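Side-chain contacts in dehydrogenase (PDB 3EZY), which catalyses the NAD(+)-dependent oxidation of myo-inositol to scyllo-inosose, and so probably works in a myo-inositol degradation pathway: residues A[178-181]-A[182-185]; A[315-318]-A[319-322]. All coordinates share one frame; numbering follows the deposited sequence.

Contact 1 of 2, residues A[178-181]-A[182-185]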
loop_
_atom_site.group_PDB
_atom_site.type_symbol
_atom_site.label_atom_id
_atom_site.label_comp_id
_atom_site.label_asym_id
_atom_site.label_seq_id
_atom_site.Cartn_x
_atom_site.Cartn_y
_atom_site.Cartn_z
ATOM N N PHE A 178 -10.715 25.274 5.582
ATOM C CA PHE A 178 -11.865 25.643 6.412
ATOM C C PHE A 178 -13.177 25.248 5.710
ATOM O O PHE A 178 -14.078 24.736 6.351
ATOM C CB PHE A 178 -11.887 27.152 6.669
ATOM C CG PHE A 178 -10.768 27.661 7.519
ATOM C CD1 PHE A 178 -10.456 27.067 8.736
ATOM C CD2 PHE A 178 -10.037 28.779 7.106
ATOM C CE1 PHE A 178 -9.443 27.610 9.565
ATOM C CE2 PHE A 178 -9.028 29.316 7.884
ATOM C CZ PHE A 178 -8.715 28.715 9.146
ATOM N N ASP A 179 -13.290 25.499 4.401
ATOM C CA ASP A 179 -14.483 25.099 3.681
ATOM C C ASP A 179 -14.584 23.562 3.698
ATOM O O ASP A 179 -15.670 22.989 3.933
ATOM C CB ASP A 179 -14.467 25.608 2.222
ATOM C CG ASP A 179 -15.700 25.151 1.445
ATOM O OD1 ASP A 179 -16.827 25.667 1.740
ATOM O OD2 ASP A 179 -15.571 24.203 0.613
ATOM N N MET A 180 -13.454 22.890 3.461
ATOM C CA MET A 180 -13.489 21.422 3.411
ATOM C C MET A 180 -13.968 20.844 4.763
ATOM O O MET A 180 -14.777 19.864 4.833
ATOM C CB MET A 180 -12.112 20.874 3.033
ATOM C CG MET A 180 -12.078 19.372 2.685
ATOM S SD MET A 180 -13.166 18.682 1.399
ATOM C CE MET A 180 -12.951 19.996 0.189
ATOM N N ALA A 181 -13.465 21.449 5.830
ATOM C CA ALA A 181 -13.870 21.066 7.168
ATOM C C ALA A 181 -15.369 21.095 7.372
ATOM O O ALA A 181 -15.933 20.151 7.925
ATOM C CB ALA A 181 -13.149 21.957 8.232
ATOM N N ARG A 182 -16.011 22.206 6.990
ATOM C CA ARG A 182 -17.444 22.373 7.135
ATOM C C ARG A 182 -18.157 21.373 6.231
ATOM O O ARG A 182 -19.121 20.752 6.640
ATOM C CB ARG A 182 -17.878 23.793 6.727
ATOM C CG ARG A 182 -17.320 24.869 7.675
ATOM C CD ARG A 182 -17.802 26.278 7.268
ATOM N NE ARG A 182 -19.254 26.403 7.328
ATOM C CZ ARG A 182 -20.066 26.533 6.283
ATOM N NH1 ARG A 182 -19.584 26.545 5.044
ATOM N NH2 ARG A 182 -21.386 26.643 6.491
ATOM N N TYR A 183 -17.682 21.239 5.000
ATOM C CA TYR A 183 -18.303 20.347 4.033
ATOM C C TYR A 183 -18.229 18.883 4.473
ATOM O O TYR A 183 -19.217 18.144 4.367
ATOM C CB TYR A 183 -17.547 20.501 2.750
ATOM C CG TYR A 183 -17.921 19.601 1.615
ATOM C CD1 TYR A 183 -19.206 19.624 1.038
ATOM C CD2 TYR A 183 -16.943 18.797 1.034
ATOM C CE1 TYR A 183 -19.499 18.813 -0.052
ATOM C CE2 TYR A 183 -17.225 18.005 -0.029
ATOM C CZ TYR A 183 -18.486 18.008 -0.562
ATOM O OH TYR A 183 -18.690 17.191 -1.631
ATOM N N ILE A 184 -17.066 18.469 4.973
ATOM C CA ILE A 184 -16.892 17.073 5.394
ATOM C C ILE A 184 -17.653 16.782 6.698
ATOM O O ILE A 184 -18.278 15.741 6.828
ATOM C CB ILE A 184 -15.410 16.710 5.640
ATOM C CG1 ILE A 184 -14.544 16.888 4.367
ATOM C CG2 ILE A 184 -15.267 15.289 6.291
ATOM C CD1 ILE A 184 -14.903 16.052 3.206
ATOM N N MET A 185 -17.582 17.691 7.663
ATOM C CA MET A 185 -18.110 17.393 8.991
ATOM C C MET A 185 -19.605 17.670 9.154
ATOM O O MET A 185 -20.213 17.163 10.097
ATOM C CB MET A 185 -17.315 18.091 10.096
ATOM C CG MET A 185 -15.837 17.592 10.221
ATOM S SD MET A 185 -15.518 15.849 10.672
ATOM C CE MET A 185 -15.345 16.190 12.419
HETATM O O HOH W 1 -17.187 27.235 3.892
#

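Contact 2 of 2, residues A[315-318]-A[319-322]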
loop_
_atom_site.group_PDB
_atom_site.type_symbol
_atom_site.label_atom_id
_atom_site.label_comp_id
_atom_site.label_asym_id
_atom_site.label_seq_id
_atom_site.Cartn_x
_atom_site.Cartn_y
_atom_site.Cartn_z
ATOM N N LEU A 315 -13.613 32.224 9.333
ATOM C CA LEU A 315 -12.694 31.306 10.015
ATOM C C LEU A 315 -11.258 31.793 9.807
ATOM O O LEU A 315 -10.415 31.683 10.700
ATOM C CB LEU A 315 -12.909 29.883 9.501
ATOM C CG LEU A 315 -14.201 29.270 10.059
ATOM C CD1 LEU A 315 -14.662 28.046 9.232
ATOM C CD2 LEU A 315 -13.943 28.880 11.517
ATOM N N GLY A 316 -10.978 32.316 8.615
ATOM C CA GLY A 316 -9.662 32.891 8.348
ATOM C C GLY A 316 -9.344 34.080 9.275
ATOM O O GLY A 316 -8.247 34.186 9.798
ATOM N N TYR A 317 -10.297 34.995 9.439
ATOM C CA TYR A 317 -10.095 36.115 10.332
ATOM C C TYR A 317 -9.914 35.677 11.785
ATOM O O TYR A 317 -9.068 36.249 12.508
ATOM C CB TYR A 317 -11.222 37.142 10.151
ATOM C CG TYR A 317 -10.882 38.076 9.000
ATOM C CD1 TYR A 317 -9.690 38.790 9.007
ATOM C CD2 TYR A 317 -11.697 38.200 7.907
ATOM C CE1 TYR A 317 -9.336 39.624 7.940
ATOM C CE2 TYR A 317 -11.376 39.044 6.852
ATOM C CZ TYR A 317 -10.197 39.745 6.865
ATOM O OH TYR A 317 -9.839 40.595 5.812
ATOM N N ALA A 318 -10.696 34.688 12.223
ATOM C CA ALA A 318 -10.508 34.118 13.581
ATOM C C ALA A 318 -9.113 33.533 13.774
ATOM O O ALA A 318 -8.488 33.730 14.820
ATOM C CB ALA A 318 -11.597 33.038 13.889
ATOM N N ALA A 319 -8.628 32.774 12.789
ATOM C CA ALA A 319 -7.259 32.246 12.831
ATOM C C ALA A 319 -6.186 33.332 12.835
ATOM O O ALA A 319 -5.170 33.204 13.546
ATOM C CB ALA A 319 -6.990 31.241 11.650
ATOM N N LYS A 320 -6.383 34.391 12.047
ATOM C CA LYS A 320 -5.397 35.473 12.030
ATOM C C LYS A 320 -5.337 36.118 13.405
ATOM O O LYS A 320 -4.249 36.371 13.932
ATOM C CB LYS A 320 -5.731 36.563 10.998
ATOM C CG LYS A 320 -5.410 36.223 9.571
ATOM C CD LYS A 320 -5.937 37.341 8.602
ATOM C CE LYS A 320 -4.966 38.524 8.616
ATOM N NZ LYS A 320 -4.834 39.168 7.258
ATOM N N LYS A 321 -6.498 36.353 13.996
ATOM C CA LYS A 321 -6.553 36.895 15.384
ATOM C C LYS A 321 -5.953 35.925 16.434
ATOM O O LYS A 321 -5.156 36.319 17.264
ATOM C CB LYS A 321 -7.979 37.268 15.746
ATOM C CG LYS A 321 -8.197 38.017 17.114
ATOM C CD LYS A 321 -9.729 37.975 17.384
ATOM C CE LYS A 321 -10.228 39.003 18.371
ATOM N NZ LYS A 321 -9.346 40.200 18.322
ATOM N N SER A 322 -6.279 34.643 16.350
ATOM C CA SER A 322 -5.654 33.634 17.220
ATOM C C SER A 322 -4.132 33.626 17.122
ATOM O O SER A 322 -3.411 33.522 18.114
ATOM C CB SER A 322 -6.190 32.249 16.892
ATOM O OG SER A 322 -5.420 31.264 17.573
#

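Contact 1 of 2, residues A[178-181]-A[182-185]
M180 meets two residues of the next helical turn through its sulfur. SD lies 3.6 Å from CD1 of I184, the two side chains crossing at a slant, and 3.8 Å from CD2 of Y183. Relative to the Y183 ring, SD stands 5.1 Å from the centroid and 82° off the normal, a Met-aromatic contact made at the ring edge. The first torsion of M180 (chi1 -169°) swings CG to the side opposite the backbone N, and bends at chi2 and chi3 then bring the sulfur beside I184. Replacing I184 by an alanine removes CG1 and CD1, and would probably open a gap beside the M180 sulfur and set the thioether freer to turn.

Beneath these side chains run i to i+4 backbone bonds, among them I184 N to M180 O at 2.7 Å. Helix 128-138 covers the same apolar side, F130 touching M180 and L133 touching I184.

Elsewhere on the helix the chemistry is polar. D179 OD1 and R182 NH1, 4.4 Å apart, are too far for a salt bridge, but one water donates to OD1 and accepts from NH1, at 2.7 Å each. R125 pairs with D179, whereas E188 and D308 pair with R182. Opposite charges thus share a water while both also pair directly with other residues, an arrangement likely to favour the carboxylate form of D179 and to hold the R182 guanidinium in place.

Contact 2 of 2, residues A[315-318]-A[319-322]
A318 O receives the N-H of S322 at 2.8 Å, the shortest of the four i to i+4 bonds that tie residues 315-318 to residues 319-322. The N-H...O angle is 166°, so the bond is nearly straight. Next in length, at 2.9 Å, K320 N donates to G316 O. K321 N reaches Y317 O at 3.0 Å, and A319 N reaches L315 O at the same distance, completing an unbroken helical ladder.

Among the side chains, Y317 and K320 carry the contact. They lie side by side and point the same way, with the lysine methylene CD 4.0 Å from CD1 of the ring and 4.1 Å from CE1. It is thus the aliphatic middle of the lysine, not its ammonium, that meets the phenol ring, approaching obliquely beside CD1 and CE1. K320 sets out with CG anti to its carbonyl carbon (chi1 -78°), which carries CG back along the helix to within 3.5 Å of G316 O, before bends at chi3 and chi4 lead NZ onward. Both polar ends are held from elsewhere in the chain: NZ bonds to G167 O, and Y317 OH to L99 O. L171, of helix 169-172, touches both side chains.

The small residues belong to other parts of the helix surface. A319 rests against F170, and the buried OG of S322 is satisfied by bonds to R327 O and to A194 N of strand 189-197. Partly exposed Y317, K320 and K321 on one side and buried L315, A318 and A319 on the other are the pattern of an amphipathic alpha-helix, here helix 306-325 packed against a strand of the mixed sheet.

Overall arrangement
Each contact is a run of about two turns within one helix, and these helices, 174-185 and 306-325, pack directly on each other. The ring of F178 in contact 1 makes the join, touching L315, G316 and A319 of contact 2, while the aliphatic part of R182 lies against L315. The centre of contact 1 lies about 12 Å from the centre of the chain, that of contact 2 about 18 Å, and contact 2 has more of its side chains partly exposed. Their chemistry follows: a sulfur, a ring edge and a water shared by opposite charges in the first, a lysine chain beside a phenol in the second. Residues of contact 1 also touch strand 212-219 of the mixed sheet, and those of contact 2 strand 189-197.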